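PDB 6VXC: trans-4-hydroxy-L-proline dehydratase, which is a glycyl radical enzyme that dehydrates trans-4-hydroxy-L-proline to (S)-1-pyrroline-5-carboxylate during anaerobic hydroxyproline degradation. Local coordinates for residues Q757-D762 against D799-R804; I692-G697 against L723-A728. One frame throughout, in Å; residues are numbered along the deposited sequence.

Interaction 1 (Q757-D762 against D799-R804)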
loop_
_atom_site.group_PDB
_atom_site.type_symbol
_atom_site.label_atom_id
_atom_site.label_comp_id
_atom_site.label_asym_id
_atom_site.label_seq_id
_atom_site.Cartn_x
_atom_site.Cartn_y
_atom_site.Cartn_z
ATOM N N GLN A 757 -3.834 13.837 -5.892
ATOM C CA GLN A 757 -3.434 14.276 -4.561
ATOM C C GLN A 757 -2.447 15.434 -4.717
ATOM O O GLN A 757 -1.744 15.521 -5.722
ATOM C CB GLN A 757 -2.804 13.138 -3.768
ATOM C CG GLN A 757 -1.520 12.620 -4.381
ATOM C CD GLN A 757 -1.078 11.291 -3.780
ATOM O OE1 GLN A 757 -1.902 10.515 -3.285
ATOM N NE2 GLN A 757 0.229 11.048 -3.772
ATOM N N PHE A 758 -2.377 16.308 -3.710
ATOM C CA PHE A 758 -1.710 17.601 -3.848
ATOM C C PHE A 758 -0.591 17.806 -2.827
ATOM O O PHE A 758 -0.732 17.469 -1.647
ATOM C CB PHE A 758 -2.718 18.756 -3.706
ATOM C CG PHE A 758 -3.866 18.684 -4.674
ATOM C CD1 PHE A 758 -3.637 18.733 -6.051
ATOM C CD2 PHE A 758 -5.176 18.569 -4.213
ATOM C CE1 PHE A 758 -4.699 18.670 -6.949
ATOM C CE2 PHE A 758 -6.250 18.499 -5.103
ATOM C CZ PHE A 758 -6.010 18.555 -6.479
ATOM N N ASN A 759 0.516 18.363 -3.300
ATOM C CA ASN A 759 1.475 19.069 -2.465
ATOM C C ASN A 759 1.191 20.568 -2.534
ATOM O O ASN A 759 0.872 21.096 -3.601
ATOM C CB ASN A 759 2.919 18.799 -2.900
ATOM C CG ASN A 759 3.557 17.650 -2.140
ATOM O OD1 ASN A 759 3.491 17.584 -0.912
ATOM N ND2 ASN A 759 4.201 16.751 -2.865
ATOM N N VAL A 760 1.293 21.243 -1.390
ATOM C CA VAL A 760 1.228 22.701 -1.335
ATOM C C VAL A 760 2.296 23.174 -0.362
ATOM O O VAL A 760 2.037 23.307 0.839
ATOM C CB VAL A 760 -0.165 23.181 -0.891
ATOM C CG1 VAL A 760 -0.253 24.741 -0.903
ATOM C CG2 VAL A 760 -1.243 22.554 -1.731
ATOM N N PHE A 761 3.501 23.432 -0.852
ATOM C CA PHE A 761 4.583 23.798 0.046
ATOM C C PHE A 761 5.352 24.977 -0.518
ATOM O O PHE A 761 5.306 25.270 -1.712
ATOM C CB PHE A 761 5.534 22.616 0.326
ATOM C CG PHE A 761 6.165 21.991 -0.911
ATOM C CD1 PHE A 761 7.177 22.640 -1.605
ATOM C CD2 PHE A 761 5.787 20.719 -1.322
ATOM C CE1 PHE A 761 7.776 22.050 -2.722
ATOM C CE2 PHE A 761 6.377 20.113 -2.438
ATOM C CZ PHE A 761 7.371 20.780 -3.137
ATOM N N ASP A 762 6.023 25.679 0.377
ATOM C CA ASP A 762 6.965 26.718 -0.002
ATOM C C ASP A 762 8.312 26.072 -0.285
ATOM O O ASP A 762 8.917 25.481 0.615
ATOM C CB ASP A 762 7.100 27.750 1.111
ATOM C CG ASP A 762 6.441 29.050 0.773
ATOM O OD1 ASP A 762 5.237 29.200 1.083
ATOM O OD2 ASP A 762 7.132 29.925 0.200
ATOM N N ASP A 799 14.838 15.821 -3.516
ATOM C CA ASP A 799 15.018 16.615 -4.724
ATOM C C ASP A 799 14.003 16.261 -5.805
ATOM O O ASP A 799 13.663 17.114 -6.630
ATOM C CB ASP A 799 16.448 16.445 -5.256
ATOM C CG ASP A 799 17.491 17.150 -4.379
ATOM O OD1 ASP A 799 17.093 17.927 -3.487
ATOM O OD2 ASP A 799 18.699 16.932 -4.593
ATOM N N GLU A 800 13.543 15.010 -5.855
ATOM C CA GLU A 800 12.491 14.664 -6.804
ATOM C C GLU A 800 11.230 15.471 -6.501
ATOM O O GLU A 800 10.673 16.135 -7.381
ATOM C CB GLU A 800 12.225 13.151 -6.751
ATOM C CG GLU A 800 11.289 12.592 -7.839
ATOM C CD GLU A 800 9.793 12.720 -7.484
ATOM O OE1 GLU A 800 9.070 13.467 -8.164
ATOM O OE2 GLU A 800 9.342 12.064 -6.525
ATOM N N ILE A 801 10.832 15.501 -5.229
ATOM C CA ILE A 801 9.623 16.222 -4.819
ATOM C C ILE A 801 9.752 17.716 -5.102
ATOM O O ILE A 801 8.821 18.350 -5.613
ATOM C CB ILE A 801 9.334 15.957 -3.329
ATOM C CG1 ILE A 801 8.945 14.485 -3.130
ATOM C CG2 ILE A 801 8.278 16.960 -2.770
ATOM C CD1 ILE A 801 8.997 14.016 -1.714
ATOM N N ILE A 802 10.910 18.295 -4.782
ATOM C CA ILE A 802 11.143 19.716 -5.011
ATOM C C ILE A 802 11.085 20.057 -6.496
ATOM O O ILE A 802 10.725 21.178 -6.869
ATOM C CB ILE A 802 12.501 20.135 -4.409
ATOM C CG1 ILE A 802 12.476 20.022 -2.883
ATOM C CG2 ILE A 802 12.857 21.540 -4.866
ATOM C CD1 ILE A 802 13.850 20.113 -2.216
ATOM N N GLY A 803 11.496 19.127 -7.357
ATOM C CA GLY A 803 11.494 19.341 -8.788
ATOM C C GLY A 803 10.149 19.192 -9.456
ATOM O O GLY A 803 10.030 19.525 -10.639
ATOM N N ARG A 804 9.128 18.732 -8.731
ATOM C CA ARG A 804 7.809 18.602 -9.337
ATOM C C ARG A 804 7.279 19.985 -9.715
ATOM O O ARG A 804 7.622 20.993 -9.102
ATOM C CB ARG A 804 6.845 17.874 -8.393
ATOM C CG ARG A 804 7.241 16.432 -8.092
ATOM C CD ARG A 804 6.303 15.780 -7.081
ATOM N NE ARG A 804 6.762 14.465 -6.634
ATOM C CZ ARG A 804 6.146 13.737 -5.703
ATOM N NH1 ARG A 804 5.038 14.187 -5.116
ATOM N NH2 ARG A 804 6.633 12.556 -5.359
HETATM O O HOH W 1 3.473 16.556 -5.626
#
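One water joins Asn-759 to Arg-804. Its oxygen accepts from Asn-759 ND2 at 2.9 Å and from Arg-804 NH1, also at 2.9 Å. This is strand-on-helix packing in the C-terminal glycyl radical domain: the end of strand 755-759 and the loop after it face the last helix, 795-803. The two nitrogens are not bonded to each other. The amide and guanidinium planes lie 41° apart, and the water lies in the guanidinium plane, at its edge.

Arg-804 follows the helix end. Its chain is extended from CG to NE and reaches Glu-800 side-on. NE donates to Glu-800 OE1 at 2.9 Å, nearly straight at 170°. NH2 donates to Glu-800 OE2 at 3.0 Å. This paired grip fixes the rotation of the guanidinium. Ile-801 CG1 covers one face, 3.7 Å from the plane and nearer its margin than its middle. Glu-800 also binds Lys-696 and His-668, so its carboxylate is probably kept ionised.

Both polar side chains have a further partner in the residues shortly before Gly-785, which carries the radical in the active enzyme; the radical is not present in this structure. Asn-759 OD1 accepts from Arg-782 N, and Arg-804 NH2 donates to Val-783 O. These bonds join the strand and the end of the C-terminal helix to residues 782-783.

The rest is apolar. Phe-761 lies against the helix with its CE2 3.7 Å from Ile-801 CG2. That methyl stands anti to the backbone N of Ile-801, which turns it to the ring. Asn-759 OD1 lies at the ring edge, in plane. So does the carbonyl of Ile-801, whose O is 3.8 Å from Phe-761 CZ.

Interaction 2 (I692-G697 against L723-A728)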
loop_
_atom_site.group_PDB
_atom_site.type_symbol
_atom_site.label_atom_id
_atom_site.label_comp_id
_atom_site.label_asym_id
_atom_site.label_seq_id
_atom_site.Cartn_x
_atom_site.Cartn_y
_atom_site.Cartn_z
ATOM N N ILE A 692 1.507 8.396 -12.795
ATOM C CA ILE A 692 1.257 8.813 -14.172
ATOM C C ILE A 692 1.520 10.308 -14.346
ATOM O O ILE A 692 1.048 10.920 -15.312
ATOM C CB ILE A 692 -0.163 8.445 -14.646
ATOM C CG1 ILE A 692 -1.226 9.225 -13.850
ATOM C CG2 ILE A 692 -0.369 6.917 -14.650
ATOM C CD1 ILE A 692 -2.616 9.170 -14.437
ATOM N N SER A 693 2.281 10.900 -13.437
ATOM C CA SER A 693 2.580 12.319 -13.482
ATOM C C SER A 693 3.520 12.621 -14.648
ATOM O O SER A 693 4.189 11.729 -15.165
ATOM C CB SER A 693 3.247 12.768 -12.178
ATOM O OG SER A 693 2.521 12.360 -11.027
ATOM N N PRO A 694 3.592 13.882 -15.068
ATOM C CA PRO A 694 4.560 14.269 -16.105
ATOM C C PRO A 694 5.998 14.128 -15.626
ATOM O O PRO A 694 6.289 14.124 -14.431
ATOM C CB PRO A 694 4.228 15.736 -16.379
ATOM C CG PRO A 694 2.830 15.942 -15.821
ATOM C CD PRO A 694 2.714 14.992 -14.669
ATOM N N GLU A 695 6.904 14.028 -16.595
ATOM C CA GLU A 695 8.334 14.062 -16.333
ATOM C C GLU A 695 8.741 15.432 -15.790
ATOM O O GLU A 695 8.032 16.425 -15.944
ATOM C CB GLU A 695 9.128 13.763 -17.612
ATOM C CG GLU A 695 9.788 12.379 -17.674
ATOM C CD GLU A 695 11.097 12.294 -16.882
ATOM O OE1 GLU A 695 11.324 13.150 -16.004
ATOM O OE2 GLU A 695 11.900 11.373 -17.141
ATOM N N LYS A 696 9.930 15.481 -15.196
ATOM C CA LYS A 696 10.455 16.725 -14.643
ATOM C C LYS A 696 10.585 17.780 -15.730
ATOM O O LYS A 696 11.259 17.563 -16.740
ATOM C CB LYS A 696 11.803 16.468 -13.977
ATOM C CG LYS A 696 11.692 15.579 -12.753
ATOM C CD LYS A 696 10.863 16.267 -11.677
ATOM C CE LYS A 696 10.645 15.385 -10.449
ATOM N NZ LYS A 696 9.579 14.373 -10.692
ATOM N N GLY A 697 9.948 18.927 -15.516
ATOM C CA GLY A 697 9.937 19.986 -16.494
ATOM C C GLY A 697 9.110 19.718 -17.730
ATOM O O GLY A 697 9.143 20.524 -18.661
ATOM N N LEU A 723 -1.755 10.032 -9.511
ATOM C CA LEU A 723 -1.387 11.342 -10.052
ATOM C C LEU A 723 -1.055 12.307 -8.920
ATOM O O LEU A 723 -1.933 12.649 -8.126
ATOM C CB LEU A 723 -2.501 11.923 -10.931
ATOM C CG LEU A 723 -2.259 13.364 -11.442
ATOM C CD1 LEU A 723 -0.974 13.447 -12.257
ATOM C CD2 LEU A 723 -3.421 13.873 -12.278
ATOM N N ASN A 724 0.203 12.775 -8.883
ATOM C CA ASN A 724 0.648 13.871 -8.025
ATOM C C ASN A 724 0.531 15.197 -8.763
ATOM O O ASN A 724 0.925 15.306 -9.925
ATOM C CB ASN A 724 2.115 13.725 -7.621
ATOM C CG ASN A 724 2.332 12.774 -6.492
ATOM O OD1 ASN A 724 3.177 11.869 -6.579
ATOM N ND2 ASN A 724 1.579 12.948 -5.429
ATOM N N GLN A 725 0.004 16.208 -8.077
ATOM C CA GLN A 725 0.061 17.589 -8.541
ATOM C C GLN A 725 0.466 18.477 -7.375
ATOM O O GLN A 725 0.263 18.130 -6.210
ATOM C CB GLN A 725 -1.270 18.056 -9.150
ATOM C CG GLN A 725 -1.567 17.540 -10.584
ATOM C CD GLN A 725 -0.607 18.097 -11.632
ATOM O OE1 GLN A 725 -0.770 19.221 -12.096
ATOM N NE2 GLN A 725 0.387 17.302 -12.019
ATOM N N ARG A 726 1.066 19.615 -7.705
ATOM C CA ARG A 726 1.635 20.529 -6.729
ATOM C C ARG A 726 1.235 21.957 -7.080
ATOM O O ARG A 726 1.296 22.346 -8.246
ATOM C CB ARG A 726 3.159 20.384 -6.693
ATOM C CG ARG A 726 3.854 21.454 -5.923
ATOM C CD ARG A 726 5.341 21.445 -6.179
ATOM N NE ARG A 726 5.924 22.683 -5.682
ATOM C CZ ARG A 726 7.178 23.065 -5.873
ATOM N NH1 ARG A 726 8.021 22.306 -6.560
ATOM N NH2 ARG A 726 7.583 24.218 -5.361
ATOM N N PHE A 727 0.840 22.737 -6.076
ATOM C CA PHE A 727 0.402 24.112 -6.282
ATOM C C PHE A 727 1.259 25.080 -5.484
ATOM O O PHE A 727 1.644 24.800 -4.346
ATOM C CB PHE A 727 -1.048 24.311 -5.866
ATOM C CG PHE A 727 -2.006 23.586 -6.727
ATOM C CD1 PHE A 727 -2.139 23.916 -8.059
ATOM C CD2 PHE A 727 -2.793 22.581 -6.205
ATOM C CE1 PHE A 727 -3.014 23.227 -8.862
ATOM C CE2 PHE A 727 -3.680 21.906 -7.005
ATOM C CZ PHE A 727 -3.780 22.226 -8.332
ATOM N N ALA A 728 1.521 26.229 -6.081
ATOM C CA ALA A 728 2.103 27.330 -5.338
ATOM C C ALA A 728 1.166 27.705 -4.199
ATOM O O ALA A 728 -0.045 27.797 -4.410
ATOM C CB ALA A 728 2.329 28.534 -6.258
#
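Leu-723, Ser-693 and Ile-692 carry most of this contact between a loop and the start of a strand in the glycyl radical domain. Ser-693 OG provides its one hydrogen bond across the segments. It accepts from the backbone Asn-724 N at 3.2 Å, with an N-H...O angle of 154°. The hydroxyl lies beside its own backbone N (chi1 -51°) and is also hydrogen-bonded to Glu-690 OE1. The buried hydroxyl is thus held by a backbone amide and a carboxylate.

Leu-723 packs over the backbone and side chain of Ser-693: its CD1 is 3.9 Å from both Ser-693 CA and Ser-693 OG. The apolar contact is between Leu-723 CB and Ile-692 CG1, at 4.2 Å, where the two side chains cross at about a right angle. Further along, the ring of Pro-694 approaches the Gln-725 amide. Gln-725 NE2 folds back onto its own strand and donates to Asn-724 O at 2.9 Å.

The backbone of Ile-692 bonds to that of Leu-722, which joins loop and strand just before the contact. Cys-710 of helix 703-711 and Tyr-748 of helix 734-750 both touch Ile-692 and Leu-723. Strand 724-726 lies at one edge of its mixed sheet. It runs parallel to strand 755-759, and helix 734-750 makes the beta-alpha-beta crossover between them.

Both contacts are buried, and their centres lie about 8 Å apart. They share one sheet: strand 755-759 of interaction 1 lies beside strand 724-726 of interaction 2, and Asn-759 N probably hydrogen-bonds to Gln-725 O. A salt bridge, Glu-800 OE1 to Lys-696 NZ at 2.7 Å, ties the C-terminal helix to the 692-697 loop. The chemistry differs. Interaction 1 has no direct hydrogen bond across its segments and relies on a water and an aromatic ring. Interaction 2 uses a serine-to-backbone bond with aliphatic packing. Interaction 1 sets a helix on the sheet; interaction 2 sets a loop against its edge strand.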